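PDB 5YV7: kunitz-type serine protease inhibitor homolog calcicludine from Dendroaspis angusticeps, which probably blocks L-type calcium channels as a snake-venom toxin built on the Kunitz-type serine protease inhibitor fold. Local coordinates for residues A[9-23]-A[35-49]. Sequence-based numbering, arbitrary orientation.
Sequences EPVRIGSCKKQFSSF and FLFSGCGGNANRFQT
V11 and S22 grip the ring of F35 from opposite faces: V11 CG2 sits over its centre, 3.6 Å from the centroid and 10° off the normal, while S22 CB covers the other face nearer the rim. The F35 ring reaches this slot because CG stands between the backbone N and the carbonyl carbon (chi1 80°). I13 passes it in the opposite direction, its CG1 4.1 Å from F35 CD2. Next along the same face of the hairpin comes F37, whose ring is sandwiched within its own segment, G39 N over one face and R46 CD over the other; the R46 guanidinium lies over F37 CE2.

Around these rings the backbones pair. F20 with F37 and S22 with F35 are antiparallel hydrogen-bonded pairs, and beyond them F23 and F47 form a single bridge, F47 N reaching F23 O at 2.8 Å.

Two asparagines tie down the extended 9-13 loop. N45 ND2 bonds E9 O at 2.8 Å, nearly straight at 169°, and N45 OD1 takes the amide of F25; N43 ND2 holds P10 O, also at 2.8 Å, with the oxygen close to the plane of its amide. Water 1 links R12 N to N43 OD1 and N45 O, and water 2 joins R12 O to N43 N and R46 NH1.

Toward the exposed end, S38 donates through both N and OG to I13 O, the hydroxyl at 2.7 Å, while K18 N bonds S38 O. The C16–C40 disulfide, SG to SG 2.0 Å, then staples the two loops together. Two loops crosslinked by a disulfide at the end of a twisted beta hairpin are characteristic of the Kunitz/BPTI fold, in which the loop around C16, about 13-19, probably corresponds to the protease-binding loop of related inhibitors.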
loop_
_atom_site.group_PDB
_atom_site.type_symbol
_atom_site.label_atom_id
_atom_site.label_comp_id
_atom_site.label_asym_id
_atom_site.label_seq_id
_atom_site.Cartn_x
_atom_site.Cartn_y
_atom_site.Cartn_z
ATOM N N GLU A 9 -5.990 -4.164 -3.693
ATOM C CA GLU A 9 -5.303 -4.108 -4.969
ATOM C C GLU A 9 -3.893 -4.679 -4.826
ATOM O O GLU A 9 -3.303 -4.623 -3.746
ATOM C CB GLU A 9 -5.242 -2.673 -5.472
ATOM C CG GLU A 9 -6.614 -2.075 -5.763
ATOM C CD GLU A 9 -7.163 -2.549 -7.088
ATOM O OE1 GLU A 9 -6.576 -2.184 -8.136
ATOM O OE2 GLU A 9 -8.168 -3.291 -7.079
ATOM N N PRO A 10 -3.349 -5.275 -5.883
ATOM C CA PRO A 10 -1.984 -5.811 -5.794
ATOM C C PRO A 10 -0.967 -4.685 -5.653
ATOM O O PRO A 10 -1.192 -3.553 -6.092
ATOM C CB PRO A 10 -1.805 -6.557 -7.121
ATOM C CG PRO A 10 -2.731 -5.812 -8.078
ATOM C CD PRO A 10 -3.933 -5.442 -7.229
ATOM N N VAL A 11 0.164 -5.006 -5.019
ATOM C CA VAL A 11 1.220 -4.017 -4.893
ATOM C C VAL A 11 1.683 -3.644 -6.294
ATOM O O VAL A 11 1.791 -4.499 -7.181
ATOM C CB VAL A 11 2.368 -4.553 -4.019
ATOM C CG1 VAL A 11 3.110 -5.710 -4.714
ATOM C CG2 VAL A 11 3.336 -3.417 -3.641
ATOM N N ARG A 12 1.904 -2.351 -6.521
ATOM C CA ARG A 12 2.279 -1.875 -7.852
ATOM C C ARG A 12 3.432 -0.882 -7.729
ATOM O O ARG A 12 3.241 0.267 -7.315
ATOM C CB ARG A 12 1.088 -1.257 -8.568
ATOM C CG ARG A 12 1.115 -1.503 -10.057
ATOM C CD ARG A 12 0.075 -0.675 -10.792
ATOM N NE ARG A 12 0.074 -0.992 -12.220
ATOM C CZ ARG A 12 -0.294 -0.152 -13.188
ATOM N NH1 ARG A 12 -0.714 1.080 -12.894
ATOM N NH2 ARG A 12 -0.250 -0.552 -14.457
ATOM N N ILE A 13 4.626 -1.330 -8.110
ATOM C CA ILE A 13 5.788 -0.461 -8.067
ATOM C C ILE A 13 5.731 0.594 -9.170
ATOM O O ILE A 13 6.212 1.720 -8.987
ATOM C CB ILE A 13 7.060 -1.318 -8.142
ATOM C CG1 ILE A 13 7.123 -2.197 -6.889
ATOM C CG2 ILE A 13 8.301 -0.429 -8.304
ATOM C CD1 ILE A 13 8.270 -3.134 -6.855
ATOM N N GLY A 14 5.141 0.265 -10.315
ATOM C CA GLY A 14 4.945 1.248 -11.355
ATOM C C GLY A 14 6.136 1.377 -12.282
ATOM O O GLY A 14 7.141 0.664 -12.193
ATOM N N SER A 15 6.024 2.354 -13.174
ATOM C CA SER A 15 6.852 2.401 -14.369
ATOM C C SER A 15 7.973 3.428 -14.310
ATOM O O SER A 15 8.829 3.426 -15.198
ATOM C CB SER A 15 5.970 2.677 -15.602
ATOM O OG SER A 15 4.872 3.523 -15.283
ATOM N N CYS A 16 8.003 4.292 -13.298
ATOM C CA CYS A 16 9.055 5.298 -13.205
ATOM C C CYS A 16 10.354 4.650 -12.742
ATOM O O CYS A 16 10.452 3.431 -12.595
ATOM C CB CYS A 16 8.624 6.439 -12.299
ATOM S SG CYS A 16 7.671 7.664 -13.195
ATOM N N LYS A 17 11.372 5.472 -12.496
ATOM C CA LYS A 17 12.745 4.995 -12.367
ATOM C C LYS A 17 13.409 5.405 -11.058
ATOM O O LYS A 17 14.639 5.365 -10.964
ATOM C CB LYS A 17 13.579 5.504 -13.542
ATOM C CG LYS A 17 13.010 5.183 -14.925
ATOM C CD LYS A 17 14.010 5.512 -16.045
ATOM C CE LYS A 17 15.058 4.403 -16.239
ATOM N NZ LYS A 17 16.142 4.414 -15.200
ATOM N N LYS A 18 12.643 5.799 -10.047
ATOM C CA LYS A 18 13.213 6.225 -8.766
ATOM C C LYS A 18 12.743 5.279 -7.665
ATOM O O LYS A 18 12.240 4.189 -7.938
ATOM C CB LYS A 18 12.845 7.680 -8.481
ATOM C CG LYS A 18 13.397 8.636 -9.526
ATOM C CD LYS A 18 14.925 8.538 -9.601
ATOM C CE LYS A 18 15.517 9.563 -10.553
ATOM N NZ LYS A 18 16.993 9.632 -10.383
ATOM N N GLN A 19 12.910 5.686 -6.409
ATOM C CA GLN A 19 12.418 4.849 -5.322
ATOM C C GLN A 19 11.959 5.696 -4.141
ATOM O O GLN A 19 12.623 6.659 -3.748
ATOM C CB GLN A 19 13.460 3.815 -4.874
ATOM C CG GLN A 19 14.728 4.344 -4.291
ATOM C CD GLN A 19 15.632 3.221 -3.776
ATOM O OE1 GLN A 19 16.460 2.682 -4.517
ATOM N NE2 GLN A 19 15.487 2.880 -2.500
ATOM N N PHE A 20 10.810 5.318 -3.583
ATOM C CA PHE A 20 10.207 6.021 -2.459
ATOM C C PHE A 20 9.671 4.981 -1.493
ATOM O O PHE A 20 8.811 4.173 -1.863
ATOM C CB PHE A 20 9.080 6.954 -2.912
ATOM C CG PHE A 20 9.523 8.005 -3.867
ATOM C CD1 PHE A 20 9.526 7.763 -5.238
ATOM C CD2 PHE A 20 9.951 9.238 -3.404
ATOM C CE1 PHE A 20 9.952 8.736 -6.130
ATOM C CE2 PHE A 20 10.375 10.212 -4.286
ATOM C CZ PHE A 20 10.380 9.962 -5.649
ATOM N N SER A 21 10.178 5.000 -0.268
ATOM C CA SER A 21 9.701 4.061 0.732
ATOM C C SER A 21 8.213 4.250 0.942
ATOM O O SER A 21 7.731 5.373 1.121
ATOM C CB SER A 21 10.458 4.249 2.034
ATOM O OG SER A 21 11.831 4.012 1.788
ATOM N N SER A 22 7.485 3.146 0.896
ATOM C CA SER A 22 6.039 3.174 0.939
ATOM C C SER A 22 5.548 1.953 1.707
ATOM O O SER A 22 6.323 1.076 2.098
ATOM C CB SER A 22 5.456 3.226 -0.482
ATOM O OG SER A 22 5.816 4.424 -1.152
ATOM N N PHE A 23 4.248 1.899 1.919
ATOM C CA PHE A 23 3.615 0.745 2.526
ATOM C C PHE A 23 2.419 0.344 1.679
ATOM O O PHE A 23 1.797 1.185 1.016
ATOM C CB PHE A 23 3.200 1.040 3.963
ATOM C CG PHE A 23 4.364 1.223 4.886
ATOM C CD1 PHE A 23 4.963 2.473 5.030
ATOM C CD2 PHE A 23 4.891 0.145 5.573
ATOM C CE1 PHE A 23 6.061 2.648 5.856
ATOM C CE2 PHE A 23 5.991 0.311 6.408
ATOM C CZ PHE A 23 6.576 1.567 6.551
ATOM N N PHE A 35 7.261 -1.366 0.935
ATOM C CA PHE A 35 7.759 -1.631 -0.410
ATOM C C PHE A 35 8.334 -0.346 -0.990
ATOM O O PHE A 35 8.126 0.748 -0.455
ATOM C CB PHE A 35 6.671 -2.229 -1.323
ATOM C CG PHE A 35 5.700 -1.223 -1.911
ATOM C CD1 PHE A 35 4.620 -0.755 -1.165
ATOM C CD2 PHE A 35 5.837 -0.797 -3.237
ATOM C CE1 PHE A 35 3.694 0.141 -1.723
ATOM C CE2 PHE A 35 4.928 0.094 -3.805
ATOM C CZ PHE A 35 3.848 0.567 -3.054
ATOM N N LEU A 36 9.091 -0.498 -2.070
ATOM C CA LEU A 36 9.692 0.632 -2.763
ATOM C C LEU A 36 8.831 0.978 -3.975
ATOM O O LEU A 36 8.680 0.160 -4.886
ATOM C CB LEU A 36 11.136 0.329 -3.184
ATOM C CG LEU A 36 12.121 0.100 -2.031
ATOM C CD1 LEU A 36 13.551 -0.091 -2.548
ATOM C CD2 LEU A 36 12.052 1.235 -0.990
ATOM N N PHE A 37 8.258 2.181 -3.964
ATOM C CA PHE A 37 7.465 2.696 -5.071
ATOM C C PHE A 37 8.371 3.458 -6.039
ATOM O O PHE A 37 9.258 4.209 -5.617
ATOM C CB PHE A 37 6.349 3.593 -4.529
ATOM C CG PHE A 37 5.510 4.251 -5.584
ATOM C CD1 PHE A 37 4.966 3.514 -6.625
ATOM C CD2 PHE A 37 5.250 5.617 -5.530
ATOM C CE1 PHE A 37 4.177 4.127 -7.606
ATOM C CE2 PHE A 37 4.451 6.237 -6.506
ATOM C CZ PHE A 37 3.919 5.490 -7.540
ATOM N N SER A 38 8.162 3.241 -7.341
ATOM C CA SER A 38 9.038 3.842 -8.342
ATOM C C SER A 38 8.800 5.337 -8.499
ATOM O O SER A 38 9.692 6.040 -8.981
ATOM C CB SER A 38 8.871 3.150 -9.699
ATOM O OG SER A 38 7.666 3.544 -10.319
ATOM N N GLY A 39 7.621 5.836 -8.119
ATOM C CA GLY A 39 7.301 7.244 -8.222
ATOM C C GLY A 39 6.159 7.581 -9.160
ATOM O O GLY A 39 5.600 8.679 -9.051
ATOM N N CYS A 40 5.790 6.680 -10.074
ATOM C CA CYS A 40 4.574 6.867 -10.857
ATOM C C CYS A 40 4.011 5.512 -11.281
ATOM O O CYS A 40 4.645 4.469 -11.113
ATOM C CB CYS A 40 4.836 7.739 -12.088
ATOM S SG CYS A 40 5.800 6.897 -13.367
ATOM N N GLY A 41 2.814 5.545 -11.863
ATOM C CA GLY A 41 2.200 4.335 -12.378
ATOM C C GLY A 41 1.832 3.325 -11.312
ATOM O O GLY A 41 1.804 2.121 -11.591
ATOM N N GLY A 42 1.565 3.782 -10.092
ATOM C CA GLY A 42 1.119 2.919 -9.023
ATOM C C GLY A 42 -0.389 2.782 -9.005
ATOM O O GLY A 42 -1.086 3.113 -9.968
ATOM N N ASN A 43 -0.903 2.284 -7.890
ATOM C CA ASN A 43 -2.345 2.235 -7.711
ATOM C C ASN A 43 -2.650 2.749 -6.309
ATOM O O ASN A 43 -1.799 3.348 -5.646
ATOM C CB ASN A 43 -2.892 0.827 -8.003
ATOM C CG ASN A 43 -2.378 -0.229 -7.028
ATOM O OD1 ASN A 43 -1.929 0.086 -5.922
ATOM N ND2 ASN A 43 -2.441 -1.494 -7.441
ATOM N N ALA A 44 -3.874 2.509 -5.849
ATOM C CA ALA A 44 -4.319 3.114 -4.604
ATOM C C ALA A 44 -3.833 2.373 -3.363
ATOM O O ALA A 44 -3.984 2.895 -2.252
ATOM C CB ALA A 44 -5.840 3.214 -4.600
ATOM N N ASN A 45 -3.241 1.189 -3.514
ATOM C CA ASN A 45 -2.712 0.455 -2.366
ATOM C C ASN A 45 -1.283 0.917 -2.079
ATOM O O ASN A 45 -0.307 0.195 -2.264
ATOM C CB ASN A 45 -2.782 -1.049 -2.609
ATOM C CG ASN A 45 -2.609 -1.845 -1.325
ATOM O OD1 ASN A 45 -2.404 -1.268 -0.255
ATOM N ND2 ASN A 45 -2.685 -3.167 -1.421
ATOM N N ARG A 46 -1.176 2.159 -1.615
ATOM C CA ARG A 46 0.124 2.749 -1.309
ATOM C C ARG A 46 -0.058 3.800 -0.226
ATOM O O ARG A 46 -0.959 4.634 -0.312
ATOM C CB ARG A 46 0.783 3.379 -2.551
ATOM C CG ARG A 46 2.113 4.084 -2.222
ATOM C CD ARG A 46 2.782 4.733 -3.440
ATOM N NE ARG A 46 2.044 5.876 -4.005
ATOM C CZ ARG A 46 1.269 5.820 -5.100
ATOM N NH1 ARG A 46 1.110 4.670 -5.769
ATOM N NH2 ARG A 46 0.642 6.917 -5.534
ATOM N N PHE A 47 0.792 3.758 0.787
ATOM C CA PHE A 47 0.674 4.682 1.902
ATOM C C PHE A 47 2.055 5.182 2.290
ATOM O O PHE A 47 3.054 4.465 2.164
ATOM C CB PHE A 47 -0.041 4.008 3.077
ATOM C CG PHE A 47 -1.285 3.302 2.665
ATOM C CD1 PHE A 47 -2.480 4.000 2.546
ATOM C CD2 PHE A 47 -1.255 1.958 2.329
ATOM C CE1 PHE A 47 -3.628 3.368 2.127
ATOM C CE2 PHE A 47 -2.396 1.320 1.912
ATOM C CZ PHE A 47 -3.592 2.026 1.811
ATOM N N GLN A 48 2.107 6.437 2.734
ATOM C CA GLN A 48 3.387 7.018 3.105
ATOM C C GLN A 48 3.869 6.513 4.460
ATOM O O GLN A 48 5.076 6.426 4.693
ATOM C CB GLN A 48 3.286 8.544 3.096
ATOM C CG GLN A 48 4.584 9.258 3.467
ATOM C CD GLN A 48 5.721 8.951 2.502
ATOM O OE1 GLN A 48 5.507 8.807 1.298
ATOM N NE2 GLN A 48 6.937 8.850 3.028
ATOM N N THR A 49 2.960 6.156 5.355
ATOM C CA THR A 49 3.346 5.668 6.668
ATOM C C THR A 49 2.590 4.388 6.966
ATOM O O THR A 49 1.475 4.182 6.473
ATOM C CB THR A 49 3.050 6.693 7.765
ATOM O OG1 THR A 49 1.640 6.953 7.793
ATOM C CG2 THR A 49 3.796 7.998 7.503
HETATM O O HOH W 1 0.494 -0.662 -4.670
HETATM O O HOH W 2 1.397 1.896 -5.812
#